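PDB 5NDX: glycosyl hydrolase from Rhizobium leguminosarum bv. trifolii, which probably hydrolyses O-glycosidic bonds as a family 39 glycoside hydrolase, being a bacterial orthologue of human alpha-L-iduronidase. Local coordinates for residues M41-G46 and E551-W556; A197-G202 and G210-D215; D377-V382 and I397-L402; E457-E462 and E480-E485; G529-A534 and R613-L618. The protein carries 2 engineered substitutions. All blocks are in the same frame, centred on the assembly; numbering follows the deposited sequence. Where two conformers were deposited one is given.

How the interactions relate
Following the chain from the N terminus, helix 36-45 comes early in the (beta/alpha)8 barrel, and interaction 1 ties it to strand 549-557, some five hundred residues later. Interactions 2, 3 and 4 are nested inside that long loop and follow one another in series: 197-202 with 210-215 folds a barrel helix back on its exit loop, 377-382 with 397-402 pairs neighbouring strands of the nine-stranded sheet, and 457-462 with 480-485 sets the loop that follows helix 452-457 against helix 480-489. Interaction 5 crosses interaction 1, because 529-534 precedes 551-556 while 613-618 follows it; it closes the C-terminal beta domain on its own entry loop.

Interaction 1: residues M41-G46 and E551-W556; sequences MLAYIG and ERMLFW
Helix 41-45 and strand 551-556 run at 34° to each other, their axes 8.5 Å apart, with A43 and F555 closest in the backbone. M553 reaches across to Y44, its CE seated over one face of the phenol ring, 3.6 Å from the ring centroid and 17° off the normal, a CH-pi contact. SD lies obliquely to the same ring, 4.5 Å from its centroid. In M553, CG lies anti to the backbone N and the chain then bends about CB-CG (chi2 67°), which carries the methyl over the ring. That methyl also touches A43, its CE standing 3.8 Å from A43 CB. F555, two residues on along the strand, packs against A43 and G46: its CD1 is 3.9 Å from A43 CB, its CE1 comes 3.2 Å from A43 O, and the backbone carbon of G46 meets the ring at its edge. L592 of strand 590-594 packs against both Y44 and M553. The Met-aromatic contact thus docks a TIM-barrel helix onto the three-stranded antiparallel sheet 536-545, 549-557, 590-594.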
# COMPACT_ATOMS: atom_id res chain seq x y z
N MET A 41 -1.66 1.33 -13.04
CA MET A 41 -1.41 0.86 -11.68
C MET A 41 -2.10 1.72 -10.61
O MET A 41 -2.59 1.18 -9.62
CB MET A 41 0.08 0.79 -11.42
CG MET A 41 0.76 -0.27 -12.26
SD MET A 41 2.52 0.03 -12.40
CE MET A 41 3.05 -1.54 -13.09
N LEU A 42 -2.13 3.04 -10.82
CA LEU A 42 -2.74 3.94 -9.85
C LEU A 42 -4.24 3.74 -9.66
O LEU A 42 -4.76 4.05 -8.61
CB LEU A 42 -2.44 5.40 -10.17
CG LEU A 42 -1.00 5.82 -10.07
CD1 LEU A 42 -0.83 7.26 -10.50
CD2 LEU A 42 -0.46 5.63 -8.69
N ALA A 43 -4.93 3.25 -10.68
CA ALA A 43 -6.33 2.86 -10.55
C ALA A 43 -6.49 1.73 -9.56
O ALA A 43 -7.39 1.76 -8.73
CB ALA A 43 -6.86 2.42 -11.91
N TYR A 44 -5.63 0.69 -9.66
CA TYR A 44 -5.71 -0.39 -8.65
C TYR A 44 -5.30 0.10 -7.28
O TYR A 44 -5.95 -0.24 -6.29
CB TYR A 44 -4.84 -1.57 -8.96
CG TYR A 44 -5.05 -2.25 -10.25
CD1 TYR A 44 -5.95 -3.31 -10.42
CD2 TYR A 44 -4.32 -1.83 -11.34
CE1 TYR A 44 -6.05 -3.96 -11.64
CE2 TYR A 44 -4.46 -2.43 -12.55
CZ TYR A 44 -5.31 -3.48 -12.71
OH TYR A 44 -5.32 -3.98 -14.00
N ILE A 45 -4.24 0.91 -7.22
CA ILE A 45 -3.70 1.40 -5.94
C ILE A 45 -4.69 2.33 -5.22
O ILE A 45 -4.87 2.23 -4.02
CB ILE A 45 -2.36 2.09 -6.14
CG1 ILE A 45 -1.32 1.07 -6.60
CG2 ILE A 45 -1.89 2.77 -4.86
CD1 ILE A 45 -0.09 1.73 -7.23
N GLY A 46 -5.39 3.17 -5.97
CA GLY A 46 -6.42 4.04 -5.39
C GLY A 46 -7.77 3.40 -5.16
O GLY A 46 -8.67 4.05 -4.70
N GLU A 551 -7.81 -3.26 -24.69
CA GLU A 551 -8.22 -3.45 -23.27
C GLU A 551 -8.81 -2.15 -22.75
O GLU A 551 -8.50 -1.06 -23.27
CB GLU A 551 -7.02 -3.85 -22.39
CG GLU A 551 -6.42 -5.19 -22.76
CD GLU A 551 -5.21 -5.61 -21.92
OE1 GLU A 551 -4.65 -4.76 -21.21
OE2 GLU A 551 -4.83 -6.79 -22.03
N ARG A 552 -9.61 -2.27 -21.71
CA ARG A 552 -10.17 -1.09 -20.99
C ARG A 552 -9.97 -1.22 -19.49
O ARG A 552 -10.40 -2.19 -18.91
CB ARG A 552 -11.66 -1.00 -21.28
CG ARG A 552 -12.01 -0.88 -22.77
CD ARG A 552 -11.55 0.46 -23.37
NE ARG A 552 -11.88 0.56 -24.81
CZ ARG A 552 -11.14 0.09 -25.82
NH1 ARG A 552 -9.97 -0.53 -25.64
NH2 ARG A 552 -11.57 0.24 -27.05
N MET A 553 -9.32 -0.25 -18.88
CA MET A 553 -9.20 -0.16 -17.45
C MET A 553 -10.35 0.67 -16.91
O MET A 553 -10.54 1.81 -17.37
CB MET A 553 -7.89 0.49 -17.07
CG MET A 553 -7.62 0.51 -15.59
SD MET A 553 -7.39 -1.21 -15.04
CE MET A 553 -7.66 -1.01 -13.30
N LEU A 554 -11.10 0.11 -15.96
CA LEU A 554 -12.18 0.78 -15.25
C LEU A 554 -11.71 1.15 -13.85
O LEU A 554 -11.01 0.34 -13.16
CB LEU A 554 -13.40 -0.13 -15.16
CG LEU A 554 -14.32 -0.31 -16.37
CD1 LEU A 554 -13.55 -0.87 -17.54
CD2 LEU A 554 -15.49 -1.24 -16.06
N PHE A 555 -12.10 2.33 -13.40
CA PHE A 555 -11.81 2.86 -12.05
C PHE A 555 -13.08 3.56 -11.58
O PHE A 555 -13.72 4.22 -12.37
CB PHE A 555 -10.65 3.86 -12.12
CG PHE A 555 -10.29 4.48 -10.80
CD1 PHE A 555 -9.80 3.69 -9.73
CD2 PHE A 555 -10.37 5.89 -10.61
CE1 PHE A 555 -9.40 4.28 -8.51
CE2 PHE A 555 -10.00 6.49 -9.39
CZ PHE A 555 -9.51 5.67 -8.33
N TRP A 556 -13.45 3.39 -10.31
CA TRP A 556 -14.65 3.98 -9.76
C TRP A 556 -14.46 4.19 -8.28
O TRP A 556 -13.37 3.95 -7.76
CB TRP A 556 -15.88 3.12 -10.09
CG TRP A 556 -15.93 1.78 -9.51
CD1 TRP A 556 -16.51 1.41 -8.35
CD2 TRP A 556 -15.43 0.59 -10.12
NE1 TRP A 556 -16.39 0.05 -8.18
CE2 TRP A 556 -15.73 -0.48 -9.25
CE3 TRP A 556 -14.72 0.32 -11.29
CZ2 TRP A 556 -15.34 -1.79 -9.51
CZ3 TRP A 556 -14.38 -1.01 -11.59
CH2 TRP A 556 -14.69 -2.05 -10.67

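Interaction 2: residues A197-G202 and G210-D215; sequences AHCDSG and GPPRID
P211 and P212 pack against the C-terminal end of helix 190-200. H198 turns its imidazole to P212, with CE1 3.4 Å from P212 CD; the two side chains cross at about a right angle. Setting CG opposite the backbone N (chi1 -169°) swings the imidazole to that proline. C199 meets I214 and P212, its CB 3.8 Å from I214 CG2 and SG 4.3 Å from P212 CG. Carbonyl oxygens make the second group: P211 CB lies 3.3 Å from C199 O and also faces the carbonyls of H198 and S201. G202 O approaches P211 N to 3.1 Å, but a proline nitrogen has no proton to give. Water supplies the polar link, donating to C199 O at 2.7 Å and to P212 O at 2.5 Å. Beyond the contact, D200 forms a salt bridge to R255, and R213 one to D171. With no direct hydrogen bond between the segments, proline carbons against carbonyls and one bridging water join the helix end to the loop leading into barrel strand 216-219.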
# COMPACT_ATOMS: atom_id res chain seq x y z
N ALA A 197 19.93 16.57 16.93
CA ALA A 197 20.64 17.63 17.68
C ALA A 197 20.21 19.01 17.18
O ALA A 197 19.78 19.85 17.96
CB ALA A 197 22.16 17.46 17.58
N HIS A 198 20.26 19.19 15.86
CA HIS A 198 19.81 20.45 15.26
C HIS A 198 18.39 20.85 15.58
O HIS A 198 18.12 22.03 15.83
CB HIS A 198 20.00 20.39 13.75
CG HIS A 198 19.82 21.70 13.07
ND1 HIS A 198 18.74 21.97 12.27
CD2 HIS A 198 20.59 22.82 13.07
CE1 HIS A 198 18.84 23.20 11.82
NE2 HIS A 198 19.95 23.74 12.28
N CYS A 199 17.46 19.90 15.56
CA CYS A 199 16.05 20.21 15.84
C CYS A 199 15.75 20.33 17.33
O CYS A 199 14.74 20.90 17.70
CB CYS A 199 15.11 19.15 15.20
SG CYS A 199 15.07 19.26 13.39
N ASP A 200 16.60 19.77 18.18
CA ASP A 200 16.43 19.85 19.62
C ASP A 200 16.96 21.18 20.24
O ASP A 200 16.18 21.99 20.67
CB ASP A 200 17.12 18.67 20.28
CG ASP A 200 16.89 18.61 21.76
OD1 ASP A 200 15.91 19.16 22.26
OD2 ASP A 200 17.66 17.95 22.44
N SER A 201 18.27 21.35 20.33
CA SER A 201 18.92 22.63 20.60
C SER A 201 19.18 23.05 19.16
O SER A 201 18.50 22.53 18.29
CB SER A 201 20.18 22.40 21.40
OG SER A 201 20.85 21.23 20.95
N GLY A 202 20.11 23.92 18.86
CA GLY A 202 20.36 24.19 17.44
C GLY A 202 19.48 25.31 16.95
O GLY A 202 18.39 25.55 17.49
N GLY A 210 16.10 29.95 17.30
CA GLY A 210 15.61 28.66 17.72
C GLY A 210 15.63 27.64 16.59
O GLY A 210 15.86 27.98 15.42
N PRO A 211 15.40 26.37 16.95
CA PRO A 211 15.53 25.28 15.98
C PRO A 211 14.37 25.24 14.99
O PRO A 211 13.26 25.63 15.34
CB PRO A 211 15.54 24.03 16.87
CG PRO A 211 14.74 24.42 18.06
CD PRO A 211 14.95 25.90 18.28
N PRO A 212 14.62 24.79 13.75
CA PRO A 212 13.49 24.55 12.85
C PRO A 212 12.55 23.47 13.42
O PRO A 212 13.00 22.58 14.15
CB PRO A 212 14.16 24.06 11.57
CG PRO A 212 15.37 23.36 12.07
CD PRO A 212 15.87 24.22 13.20
N ARG A 213 11.27 23.61 13.15
CA ARG A 213 10.28 22.66 13.64
C ARG A 213 10.48 21.27 13.00
O ARG A 213 11.06 21.14 11.90
CB ARG A 213 8.86 23.15 13.36
CG ARG A 213 8.49 23.25 11.88
CD ARG A 213 7.04 23.69 11.75
NE ARG A 213 6.75 24.11 10.38
CZ ARG A 213 6.22 23.35 9.41
NH1 ARG A 213 5.85 22.08 9.64
NH2 ARG A 213 6.02 23.88 8.20
N ILE A 214 10.03 20.25 13.72
CA ILE A 214 9.96 18.89 13.20
C ILE A 214 8.67 18.28 13.74
O ILE A 214 8.44 18.26 14.95
CB ILE A 214 11.23 18.07 13.51
CG1 ILE A 214 11.13 16.67 12.88
CG2 ILE A 214 11.47 17.95 15.01
CD1 ILE A 214 12.45 15.92 12.79
N ASP A 215 7.82 17.83 12.83
CA ASP A 215 6.51 17.31 13.19
C ASP A 215 6.51 15.79 13.31
O ASP A 215 5.60 15.26 13.90
CB ASP A 215 5.50 17.74 12.16
CG ASP A 215 5.36 19.28 12.11
OD1 ASP A 215 5.10 19.85 13.17
OD2 ASP A 215 5.53 19.90 11.05
O HOH W 1 12.44 21.62 16.44

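Interaction 3: residues D377-V382 and I397-L402; sequences DTVCKV and ILPTRL
C380 and P399 mark the close-packed stretch, among buried residues, where C380 N donates to P399 O at 3.1 Å. C380 SG, beside its own backbone N (chi1 -54°), is turned to the T400-R401 peptide and stands 3.6 Å from R401 N. R401 N in turn gives T378 O a 2.8 Å bond. The strands belong to the large mixed sheet, in which 378-385 and 395-401 are antiparallel neighbours; V379 and T400 form a non-hydrogen-bonded pair, yet the short segments diverge strongly, at 112°. Both ends are more open. At one, partly exposed V382 rests its CG1 3.8 Å from P399 CG, the two side chains crossing at about a right angle, and touches I397 more loosely; I7 of strand 4-10 packs against both V382 and I397. At the other, exposed D377 sends its N to R401 O at 3.2 Å, while R401, itself partly exposed and bent at chi3 (65°), still covers T378 with one guanidinium face. T378 OG1 donates to D377 OD1, and that carboxylate oxygen stays 4.5 Å from R401 NH2, beyond a salt bridge.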
# COMPACT_ATOMS: atom_id res chain seq x y z
N ASP A 377 -11.99 0.08 13.36
CA ASP A 377 -11.37 1.22 14.04
C ASP A 377 -11.22 0.98 15.54
O ASP A 377 -10.78 1.87 16.29
CB ASP A 377 -12.17 2.50 13.79
CG ASP A 377 -13.59 2.44 14.42
OD1 ASP A 377 -13.99 1.45 15.12
OD2 ASP A 377 -14.34 3.40 14.15
N THR A 378 -11.54 -0.23 16.00
CA THR A 378 -11.44 -0.53 17.42
C THR A 378 -10.94 -1.95 17.60
O THR A 378 -11.45 -2.86 16.97
CB THR A 378 -12.84 -0.38 18.09
OG1 THR A 378 -13.39 0.91 17.79
CG2 THR A 378 -12.72 -0.46 19.52
N VAL A 379 -9.95 -2.16 18.47
CA VAL A 379 -9.50 -3.51 18.82
C VAL A 379 -10.49 -4.16 19.78
O VAL A 379 -10.92 -3.54 20.72
CB VAL A 379 -8.08 -3.49 19.39
CG1 VAL A 379 -7.63 -4.89 19.81
CG2 VAL A 379 -7.11 -2.91 18.37
N CYS A 380 -10.87 -5.40 19.51
CA CYS A 380 -11.73 -6.21 20.41
C CYS A 380 -10.90 -7.15 21.23
O CYS A 380 -9.82 -7.56 20.83
CB CYS A 380 -12.56 -7.22 19.64
SG CYS A 380 -13.54 -6.58 18.36
N LYS A 381 -11.48 -7.58 22.33
CA LYS A 381 -10.84 -8.56 23.20
C LYS A 381 -10.79 -9.92 22.51
O LYS A 381 -11.75 -10.35 21.86
CB LYS A 381 -11.63 -8.63 24.49
CG LYS A 381 -11.23 -9.67 25.52
CD LYS A 381 -12.45 -9.90 26.46
CE LYS A 381 -12.48 -11.26 27.17
NZ LYS A 381 -11.45 -11.28 28.26
N VAL A 382 -9.67 -10.58 22.65
CA VAL A 382 -9.52 -11.91 22.11
C VAL A 382 -8.93 -12.79 23.19
O VAL A 382 -8.07 -12.38 23.93
CB VAL A 382 -8.68 -11.91 20.78
CG1 VAL A 382 -7.47 -11.04 20.90
CG2 VAL A 382 -8.22 -13.32 20.41
N ILE A 397 -3.02 -12.38 15.19
CA ILE A 397 -4.37 -11.90 14.92
C ILE A 397 -4.50 -10.37 15.04
O ILE A 397 -3.85 -9.78 15.87
CB ILE A 397 -5.35 -12.63 15.83
CG1 ILE A 397 -6.79 -12.38 15.35
CG2 ILE A 397 -5.19 -12.23 17.31
CD1 ILE A 397 -7.75 -13.32 16.01
N LEU A 398 -5.30 -9.73 14.16
CA LEU A 398 -5.71 -8.31 14.31
C LEU A 398 -7.25 -8.34 14.36
O LEU A 398 -7.91 -8.45 13.32
CB LEU A 398 -5.22 -7.44 13.15
CG LEU A 398 -3.68 -7.37 12.97
CD1 LEU A 398 -3.34 -6.84 11.60
CD2 LEU A 398 -3.05 -6.49 14.06
N PRO A 399 -7.82 -8.26 15.57
CA PRO A 399 -9.24 -8.42 15.75
C PRO A 399 -9.88 -7.08 15.97
O PRO A 399 -9.55 -6.42 16.94
CB PRO A 399 -9.32 -9.29 17.00
CG PRO A 399 -8.13 -8.87 17.80
CD PRO A 399 -7.10 -8.27 16.85
N THR A 400 -10.71 -6.64 15.01
CA THR A 400 -11.29 -5.31 15.04
C THR A 400 -12.80 -5.32 14.94
O THR A 400 -13.39 -6.22 14.35
CB THR A 400 -10.74 -4.38 13.95
OG1 THR A 400 -11.17 -4.83 12.66
CG2 THR A 400 -9.23 -4.26 14.03
N ARG A 401 -13.42 -4.31 15.54
CA ARG A 401 -14.86 -4.00 15.38
C ARG A 401 -15.02 -2.94 14.31
O ARG A 401 -14.28 -1.97 14.27
CB ARG A 401 -15.47 -3.50 16.70
CG ARG A 401 -17.02 -3.46 16.81
CD ARG A 401 -17.42 -2.77 18.15
NE ARG A 401 -16.98 -1.36 18.11
CZ ARG A 401 -16.95 -0.47 19.12
NH1 ARG A 401 -17.34 -0.81 20.34
NH2 ARG A 401 -16.49 0.80 18.86
N LEU A 402 -15.99 -3.15 13.45
CA LEU A 402 -16.35 -2.20 12.39
C LEU A 402 -17.37 -1.13 12.90
O LEU A 402 -18.24 -1.44 13.72
CB LEU A 402 -16.97 -2.94 11.22
CG LEU A 402 -16.04 -3.95 10.51
CD1 LEU A 402 -16.84 -4.93 9.69
CD2 LEU A 402 -15.09 -3.18 9.64

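Interaction 4: residues E457-E462 and E480-E485; sequences EAQRDE and EAQFAE. With SO4 (sulfate ion), chain D.
The loop 457-462 passes alongside the first turn and a half of helix 480-489, nearest at Q459 and Q482, whose CA atoms are 7.3 Å apart. These two glutamines carry the contact. Their side chains slide past each other in opposite directions with the amide planes stacked, 20° apart, Q459 CD lying 3.7 Å from Q482 CB. Each amide nitrogen then reaches the other segment. Q459 NE2 gives one bond to the backbone oxygen Q482 O at 3.0 Å, with an angle of only 107° at that carbonyl, and a second to E485 OE1 at 3.1 Å, which it meets from well above the carboxylate plane. Q482 NE2 donates to R460 O at 2.8 Å, with the oxygen in the plane of the amide. Both glutamines are extended beyond CG, which lies opposite the carbonyl carbon (chi1 -77° in Q459), and this lets each span the gap. At the other end of the Q482 amide, OE1 accepts from T479 N and from a water 2.8 Å away, which itself accepts from E462 N. At the start of the helix sits a sulfate, probably from the crystallisation liquor; two of its oxygens share the N-H of E480. With both protons of Q459 NE2 engaged and Q482 held at its nitrogen and its oxygen, the two buried amides are fixed in rotation, so polar pairing joins this loop to the helix.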
# COMPACT_ATOMS: atom_id res chain seq x y z
N GLU A 457 2.59 -20.56 -13.27
CA GLU A 457 3.61 -21.59 -13.36
C GLU A 457 3.01 -22.88 -13.91
O GLU A 457 3.69 -23.63 -14.56
CB GLU A 457 4.27 -21.89 -11.99
CG GLU A 457 5.23 -20.82 -11.56
CD GLU A 457 5.93 -21.10 -10.22
OE1 GLU A 457 6.18 -22.27 -9.84
OE2 GLU A 457 6.22 -20.09 -9.55
N ALA A 458 1.74 -23.14 -13.63
CA ALA A 458 1.08 -24.37 -14.14
C ALA A 458 0.51 -24.16 -15.56
O ALA A 458 0.03 -25.11 -16.13
CB ALA A 458 -0.03 -24.85 -13.18
N GLN A 459 0.55 -22.95 -16.12
CA GLN A 459 0.03 -22.76 -17.46
C GLN A 459 1.05 -23.28 -18.50
O GLN A 459 2.23 -22.94 -18.41
CB GLN A 459 -0.24 -21.28 -17.73
CG GLN A 459 -1.52 -20.77 -17.09
CD GLN A 459 -1.70 -19.27 -17.22
OE1 GLN A 459 -0.76 -18.52 -17.46
NE2 GLN A 459 -2.90 -18.84 -17.03
N ARG A 460 0.59 -24.07 -19.47
CA ARG A 460 1.51 -24.57 -20.52
C ARG A 460 1.86 -23.44 -21.47
O ARG A 460 0.98 -22.69 -21.90
CB ARG A 460 0.93 -25.76 -21.29
CG ARG A 460 1.90 -26.47 -22.29
CD ARG A 460 1.24 -27.71 -22.91
NE ARG A 460 -0.04 -27.35 -23.55
CZ ARG A 460 -1.29 -27.51 -23.05
NH1 ARG A 460 -1.53 -28.06 -21.86
NH2 ARG A 460 -2.35 -27.10 -23.77
N ASP A 461 3.15 -23.27 -21.72
CA ASP A 461 3.62 -22.25 -22.64
C ASP A 461 3.33 -22.78 -24.02
O ASP A 461 3.91 -23.81 -24.44
CB ASP A 461 5.10 -21.98 -22.43
CG ASP A 461 5.63 -20.90 -23.31
OD1 ASP A 461 4.94 -20.49 -24.27
OD2 ASP A 461 6.79 -20.49 -23.04
N GLU A 462 2.42 -22.13 -24.71
CA GLU A 462 1.97 -22.64 -26.02
C GLU A 462 2.97 -22.38 -27.14
O GLU A 462 2.89 -23.04 -28.16
CB GLU A 462 0.58 -22.10 -26.38
CG GLU A 462 -0.51 -22.85 -25.60
CD GLU A 462 -1.90 -22.24 -25.80
OE1 GLU A 462 -2.11 -21.54 -26.81
OE2 GLU A 462 -2.76 -22.46 -24.94
N GLU A 480 -4.53 -14.77 -24.49
CA GLU A 480 -5.65 -14.06 -23.90
C GLU A 480 -6.35 -14.93 -22.87
O GLU A 480 -6.61 -14.46 -21.76
CB GLU A 480 -6.64 -13.57 -24.96
CG GLU A 480 -7.82 -12.86 -24.34
CD GLU A 480 -8.81 -12.23 -25.36
OE1 GLU A 480 -8.59 -12.34 -26.58
OE2 GLU A 480 -9.81 -11.62 -24.91
N ALA A 481 -6.68 -16.16 -23.22
CA ALA A 481 -7.34 -17.06 -22.26
C ALA A 481 -6.50 -17.27 -20.98
O ALA A 481 -7.05 -17.36 -19.90
CB ALA A 481 -7.66 -18.42 -22.89
N GLN A 482 -5.19 -17.34 -21.12
CA GLN A 482 -4.28 -17.49 -19.96
C GLN A 482 -4.28 -16.27 -19.04
O GLN A 482 -4.39 -16.39 -17.82
CB GLN A 482 -2.87 -17.83 -20.43
CG GLN A 482 -2.79 -19.28 -20.86
CD GLN A 482 -1.50 -19.65 -21.56
OE1 GLN A 482 -0.79 -18.81 -22.11
NE2 GLN A 482 -1.14 -20.94 -21.47
N PHE A 483 -4.28 -15.10 -19.66
CA PHE A 483 -4.46 -13.88 -18.93
C PHE A 483 -5.81 -13.78 -18.19
O PHE A 483 -5.85 -13.27 -17.06
CB PHE A 483 -4.27 -12.66 -19.82
CG PHE A 483 -2.83 -12.22 -19.97
CD1 PHE A 483 -2.06 -11.92 -18.87
CD2 PHE A 483 -2.28 -12.03 -21.23
CE1 PHE A 483 -0.75 -11.48 -19.00
CE2 PHE A 483 -0.98 -11.59 -21.38
CZ PHE A 483 -0.20 -11.34 -20.26
N ALA A 484 -6.88 -14.28 -18.80
CA ALA A 484 -8.20 -14.28 -18.16
C ALA A 484 -8.15 -15.21 -16.94
O ALA A 484 -8.70 -14.90 -15.89
CB ALA A 484 -9.34 -14.71 -19.14
N GLU A 485 -7.45 -16.32 -17.06
CA GLU A 485 -7.25 -17.23 -15.94
C GLU A 485 -6.42 -16.56 -14.82
O GLU A 485 -6.77 -16.67 -13.66
CB GLU A 485 -6.65 -18.55 -16.45
CG GLU A 485 -6.37 -19.62 -15.42
CD GLU A 485 -5.57 -20.86 -15.98
OE1 GLU A 485 -5.16 -20.93 -17.19
OE2 GLU A 485 -5.35 -21.79 -15.16
S SO4 D . -4.33 -15.30 -28.18
O1 SO4 D . -3.71 -16.59 -28.60
O2 SO4 D . -5.48 -15.59 -27.31
O3 SO4 D . -3.35 -14.45 -27.45
O4 SO4 D . -4.81 -14.57 -29.38
O HOH W 2 1.17 -19.87 -23.78

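Interaction 5: residues G529-A534 and R613-L618; sequences GVPPAA and RSELCL. Unlike the reference sequence in segment 529-534: A534 (reference Thr). Unlike the reference sequence in segment 613-618: L618 (reference Val). With SO4 (sulfate ion), chain H; SO4 (sulfate ion), chain G.
A534 and S614 sit at the heart of the contact, with S614 CB 3.6 Å from A534 CA and 3.2 Å from P532 O. The methyl of A534, which replaces the threonine of the reference sequence, also packs on L616, its CB 3.6 Å from L616 CD2. P531 covers the other end: its CB lies 3.3 Å from R613 O, and its CG meets E615 OE1 at 3.5 Å where the glutamate chain crosses the proline ring obliquely. No direct hydrogen bond spans the segments. Instead a water donates to P532 O at 2.7 Å and accepts from E615 N at 3.0 Å. In the next shell, S614 OG, set between its backbone N and carbonyl carbon (chi1 48°), donates to L616 O at 2.7 Å and is also bonded to A606 N, which holds the loop 613-618 to strand 601-607. A sulfate, probably from the crystallisation liquor, accepts from A534 N. Further out, C617 is joined to C605 by a disulfide, and L618 pairs through its backbone with V604. The contact thus lays a proline-rich linker, leading into strand 536-545, against the disulfide-bonded loop before strand 618-620, which edges a four-stranded antiparallel sheet beside 601-607 in a C-terminal domain consistent with a fibronectin III-like fold.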
# COMPACT_ATOMS: atom_id res chain seq x y z
N GLY A 529 -30.56 -3.90 6.21
CA GLY A 529 -31.93 -3.88 5.81
C GLY A 529 -32.22 -3.41 4.39
O GLY A 529 -33.34 -3.59 3.95
N VAL A 530 -31.25 -2.83 3.69
CA VAL A 530 -31.46 -2.27 2.34
C VAL A 530 -30.28 -2.66 1.44
O VAL A 530 -29.23 -3.02 1.95
CB VAL A 530 -31.57 -0.72 2.38
CG1 VAL A 530 -32.82 -0.29 3.14
CG2 VAL A 530 -30.39 -0.06 3.06
N PRO A 531 -30.43 -2.55 0.12
CA PRO A 531 -29.31 -2.82 -0.74
C PRO A 531 -28.20 -1.79 -0.54
O PRO A 531 -28.43 -0.74 0.01
CB PRO A 531 -29.90 -2.72 -2.17
CG PRO A 531 -31.38 -2.77 -1.98
CD PRO A 531 -31.62 -2.11 -0.66
N PRO A 532 -26.98 -2.14 -0.92
CA PRO A 532 -25.87 -1.21 -0.79
C PRO A 532 -25.99 -0.04 -1.78
O PRO A 532 -26.65 -0.15 -2.82
CB PRO A 532 -24.69 -2.08 -1.20
CG PRO A 532 -25.26 -2.96 -2.23
CD PRO A 532 -26.65 -3.29 -1.77
N ALA A 533 -25.31 1.05 -1.46
CA ALA A 533 -25.25 2.20 -2.32
C ALA A 533 -24.52 1.87 -3.63
O ALA A 533 -23.55 1.11 -3.70
CB ALA A 533 -24.55 3.33 -1.59
N ALA A 534 -25.03 2.46 -4.70
CA ALA A 534 -24.45 2.29 -6.00
C ALA A 534 -23.05 2.90 -6.07
O ALA A 534 -22.73 3.83 -5.34
CB ALA A 534 -25.37 2.87 -7.06
N ARG A 613 -28.03 -6.54 -4.77
CA ARG A 613 -27.42 -5.64 -5.74
C ARG A 613 -27.81 -4.22 -5.47
O ARG A 613 -28.92 -3.96 -5.08
CB ARG A 613 -27.84 -5.99 -7.17
CG ARG A 613 -26.83 -5.46 -8.17
CD ARG A 613 -27.15 -5.68 -9.66
NE ARG A 613 -28.46 -5.26 -10.19
CZ ARG A 613 -29.01 -4.05 -10.13
NH1 ARG A 613 -28.45 -3.06 -9.47
NH2 ARG A 613 -30.18 -3.84 -10.70
N SER A 614 -26.89 -3.28 -5.68
CA SER A 614 -27.23 -1.86 -5.58
C SER A 614 -28.30 -1.64 -6.64
O SER A 614 -28.08 -2.04 -7.79
CB SER A 614 -26.04 -0.94 -5.84
OG SER A 614 -25.34 -1.31 -7.02
N GLU A 615 -29.46 -1.12 -6.21
CA GLU A 615 -30.65 -0.84 -7.09
C GLU A 615 -30.30 -0.09 -8.41
O GLU A 615 -30.89 -0.32 -9.46
CB GLU A 615 -31.71 -0.05 -6.30
CG GLU A 615 -32.63 -0.93 -5.48
CD GLU A 615 -33.37 -0.16 -4.39
OE1 GLU A 615 -33.91 -0.82 -3.47
OE2 GLU A 615 -33.40 1.09 -4.43
N LEU A 616 -29.31 0.78 -8.29
CA LEU A 616 -28.69 1.45 -9.39
C LEU A 616 -27.33 0.72 -9.65
O LEU A 616 -26.57 0.46 -8.71
CB LEU A 616 -28.49 2.90 -8.91
CG LEU A 616 -28.21 4.26 -9.61
CD1 LEU A 616 -28.89 5.31 -8.74
CD2 LEU A 616 -26.74 4.68 -9.85
N CYS A 617 -27.07 0.41 -10.91
CA CYS A 617 -25.74 0.25 -11.43
C CYS A 617 -25.19 1.60 -11.93
O CYS A 617 -25.94 2.54 -12.08
CB CYS A 617 -25.70 -0.92 -12.43
SG CYS A 617 -26.12 -2.45 -11.47
N LEU A 618 -23.87 1.72 -12.01
CA LEU A 618 -23.17 2.90 -12.49
C LEU A 618 -22.71 2.59 -13.90
O LEU A 618 -21.98 1.63 -14.09
CB LEU A 618 -21.95 3.19 -11.60
CG LEU A 618 -21.42 4.62 -11.60
CD1 LEU A 618 -20.96 5.04 -12.95
CD2 LEU A 618 -22.56 5.50 -11.23
S SO4 H . -27.72 4.81 -3.90
O1 SO4 H . -28.22 3.97 -2.78
O2 SO4 H . -28.71 5.87 -4.18
O3 SO4 H . -26.43 5.43 -3.49
O4 SO4 H . -27.55 3.99 -5.12
S SO4 G . -29.91 -9.29 -9.23
O1 SO4 G . -30.99 -10.31 -9.16
O2 SO4 G . -29.38 -9.04 -7.87
O3 SO4 G . -28.83 -9.79 -10.11
O4 SO4 G . -30.45 -8.03 -9.79
O HOH W 3 -28.89 0.76 -3.91